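Local coordinates for m3DLH protein (Halieaceae bacterium, PDB 7JKA) that probably hydrolyses ester or lactone bonds as a dienelactone hydrolase family member of the alpha/beta-hydrolase superfamily, with phosphotriesterase activity also suggested, at residues Pro49-His57 with Arg82-Leu90. Numbering follows the deposited sequence. Where two conformers were deposited one is given.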
# COMPACT_ATOMS: atom_id res chain seq x y z
N PRO A 49 -1.22 -5.50 0.21
CA PRO A 49 -0.20 -6.44 0.66
C PRO A 49 0.90 -6.61 -0.39
O PRO A 49 0.82 -6.11 -1.51
CB PRO A 49 -1.00 -7.75 0.80
CG PRO A 49 -1.98 -7.65 -0.39
CD PRO A 49 -2.41 -6.19 -0.34
N GLU A 50 1.94 -7.37 -0.01
CA GLU A 50 2.88 -7.88 -1.00
C GLU A 50 2.15 -8.70 -2.07
O GLU A 50 0.98 -9.06 -1.87
CB GLU A 50 3.96 -8.71 -0.32
CG GLU A 50 4.92 -7.87 0.54
CD GLU A 50 6.18 -8.64 0.88
OE1 GLU A 50 6.07 -9.79 1.35
OE2 GLU A 50 7.29 -8.12 0.68
N ALA A 51 2.81 -8.99 -3.20
CA ALA A 51 2.12 -9.62 -4.33
C ALA A 51 1.68 -11.04 -4.03
O ALA A 51 0.87 -11.59 -4.79
CB ALA A 51 3.00 -9.62 -5.59
N PHE A 52 2.17 -11.66 -2.94
CA PHE A 52 1.59 -12.92 -2.50
C PHE A 52 0.07 -12.81 -2.34
O PHE A 52 -0.64 -13.79 -2.58
CB PHE A 52 2.18 -13.35 -1.16
CG PHE A 52 3.67 -13.44 -1.17
CD1 PHE A 52 4.31 -14.43 -1.89
CD2 PHE A 52 4.43 -12.54 -0.43
CE1 PHE A 52 5.69 -14.52 -1.90
CE2 PHE A 52 5.81 -12.62 -0.43
CZ PHE A 52 6.44 -13.61 -1.16
N GLY A 53 -0.43 -11.66 -1.94
CA GLY A 53 -1.83 -11.43 -1.65
C GLY A 53 -2.06 -11.13 -0.18
O GLY A 53 -1.13 -10.96 0.61
N LEU A 54 -3.34 -11.07 0.18
CA LEU A 54 -3.72 -10.72 1.55
C LEU A 54 -3.23 -11.81 2.50
O LEU A 54 -3.81 -12.89 2.56
CB LEU A 54 -5.23 -10.52 1.63
CG LEU A 54 -5.80 -10.23 3.01
CD1 LEU A 54 -4.92 -9.22 3.72
CD2 LEU A 54 -7.22 -9.70 2.88
N ASN A 55 -2.16 -11.53 3.23
CA ASN A 55 -1.54 -12.51 4.11
C ASN A 55 -1.45 -11.97 5.54
O ASN A 55 -1.90 -10.86 5.82
CB ASN A 55 -0.17 -12.90 3.56
CG ASN A 55 0.75 -11.71 3.34
OD1 ASN A 55 0.47 -10.58 3.78
ND2 ASN A 55 1.86 -11.95 2.64
N ASP A 56 -0.81 -12.75 6.42
CA ASP A 56 -0.76 -12.37 7.83
C ASP A 56 0.01 -11.09 8.04
O ASP A 56 -0.33 -10.30 8.92
CB ASP A 56 -0.13 -13.49 8.65
CG ASP A 56 -1.10 -14.62 8.93
OD1 ASP A 56 -2.31 -14.42 8.66
OD2 ASP A 56 -0.67 -15.68 9.42
N HIS A 57 1.04 -10.85 7.22
CA HIS A 57 1.80 -9.61 7.31
C HIS A 57 0.90 -8.40 7.11
O HIS A 57 0.92 -7.45 7.89
CB HIS A 57 2.93 -9.66 6.28
CG HIS A 57 3.71 -8.39 6.16
ND1 HIS A 57 3.32 -7.36 5.35
CD2 HIS A 57 4.88 -8.00 6.73
CE1 HIS A 57 4.20 -6.37 5.43
NE2 HIS A 57 5.16 -6.74 6.26
N ARG A 82 -7.30 -15.16 -2.52
CA ARG A 82 -6.30 -16.13 -2.93
C ARG A 82 -4.90 -15.63 -2.56
O ARG A 82 -4.59 -14.44 -2.64
CB ARG A 82 -6.40 -16.41 -4.43
CG ARG A 82 -7.53 -17.41 -4.80
CD ARG A 82 -7.68 -17.69 -6.34
NE ARG A 82 -8.11 -16.51 -7.11
CZ ARG A 82 -9.38 -16.24 -7.41
NH1 ARG A 82 -9.71 -15.15 -8.11
NH2 ARG A 82 -10.34 -17.07 -7.02
N LEU A 83 -4.04 -16.57 -2.14
CA LEU A 83 -2.71 -16.26 -1.66
C LEU A 83 -1.69 -17.08 -2.44
O LEU A 83 -1.61 -18.30 -2.26
CB LEU A 83 -2.60 -16.54 -0.15
CG LEU A 83 -1.31 -16.23 0.60
CD1 LEU A 83 -0.97 -14.75 0.53
CD2 LEU A 83 -1.42 -16.67 2.05
N ILE A 84 -0.93 -16.41 -3.31
CA ILE A 84 0.07 -17.08 -4.14
C ILE A 84 1.19 -17.58 -3.25
O ILE A 84 1.82 -16.80 -2.52
CB ILE A 84 0.59 -16.12 -5.22
CG1 ILE A 84 -0.55 -15.64 -6.13
CG2 ILE A 84 1.71 -16.78 -6.03
CD1 ILE A 84 -0.11 -14.69 -7.25
N ASP A 85 1.43 -18.90 -3.27
CA ASP A 85 2.54 -19.48 -2.54
C ASP A 85 3.56 -20.15 -3.45
O ASP A 85 4.61 -20.57 -2.97
CB ASP A 85 2.06 -20.49 -1.47
CG ASP A 85 1.25 -21.64 -2.06
OD1 ASP A 85 1.15 -21.76 -3.29
OD2 ASP A 85 0.70 -22.43 -1.26
N ASP A 86 3.26 -20.28 -4.73
CA ASP A 86 4.20 -20.81 -5.71
C ASP A 86 4.87 -19.60 -6.37
O ASP A 86 4.22 -18.86 -7.11
CB ASP A 86 3.49 -21.69 -6.73
CG ASP A 86 4.40 -22.14 -7.88
OD1 ASP A 86 5.64 -22.15 -7.72
OD2 ASP A 86 3.86 -22.47 -8.95
N MET A 87 6.15 -19.39 -6.07
CA MET A 87 6.81 -18.17 -6.53
C MET A 87 6.87 -18.08 -8.05
O MET A 87 7.00 -16.97 -8.58
CB MET A 87 8.22 -18.08 -5.93
CG MET A 87 8.83 -16.69 -6.04
SD MET A 87 10.10 -16.35 -4.79
CE MET A 87 9.09 -15.94 -3.38
N GLU A 88 6.74 -19.20 -8.77
CA GLU A 88 6.61 -19.13 -10.22
C GLU A 88 5.35 -18.40 -10.66
O GLU A 88 5.29 -17.95 -11.81
CB GLU A 88 6.62 -20.54 -10.83
CG GLU A 88 7.91 -21.31 -10.64
CD GLU A 88 9.09 -20.72 -11.41
OE1 GLU A 88 8.86 -20.11 -12.47
OE2 GLU A 88 10.23 -20.87 -10.94
N GLN A 89 4.34 -18.29 -9.80
CA GLN A 89 3.11 -17.61 -10.17
C GLN A 89 3.16 -16.12 -9.87
O GLN A 89 2.28 -15.39 -10.33
CB GLN A 89 1.92 -18.24 -9.45
CG GLN A 89 1.60 -19.66 -9.91
CD GLN A 89 0.56 -20.34 -9.03
OE1 GLN A 89 -0.18 -19.67 -8.30
NE2 GLN A 89 0.51 -21.67 -9.09
N LEU A 90 4.16 -15.64 -9.14
CA LEU A 90 4.16 -14.24 -8.72
C LEU A 90 4.35 -13.31 -9.91
O LEU A 90 3.54 -12.41 -10.14
CB LEU A 90 5.27 -13.99 -7.69
CG LEU A 90 5.01 -14.31 -6.23
CD1 LEU A 90 6.26 -14.00 -5.42
CD2 LEU A 90 3.84 -13.50 -5.73
O HOH W 1 -5.13 -11.78 -2.05
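With CG opposite the carbonyl carbon (chi1 -55°), F52 puts its ring alongside the side chain of L90, whose own CG takes the same relation to its backbone (chi1 -83°). The two side chains meet at an oblique angle, CE1 of F52 lying 3.6 Å from CD1 of L90. M87 comes to the ring's edge, in its plane, with the methyl CE 4.0 Å from F52 CE1, although this methionine is poorly ordered. The carbonyl O of I84 also lies at that ring's edge, 3.5 Å from CD1 of F52. The other methyl of L90, CD2, packs against CB and the carbonyl group of A51, whose oxygen also accepts from H78 NE2.

The backbones are joined by one direct hydrogen bond, I84 N to F52 O at 2.7 Å, in the carbonyl plane but bent to 144° at the hydrogen. In the conformer given, L83 CD1 lies against the same oxygen and 3.6 Å from CB of N55, a contact that is less certain because the side chain has a second position. G53 has no room for a CB, which would clash with R82 O. A water beside it accepts from L54 N and donates to R82 O, a second, indirect link.

In this alpha/beta-hydrolase fold, 49-57 is the loop leading from strand 42-48 into helix 56-67, while 82-90 follows strand 71-74 and runs into helix 90-98. N55 N-caps helix 56-67, its OD1 accepting from A58 N. E50 packs on C132 of the probable nucleophile elbow, placing the 49-57 loop beside the likely active site.

Cut back to an alanine, F52 would be likely to leave a gap beside L90 and M87 and lose the ring contact with H223.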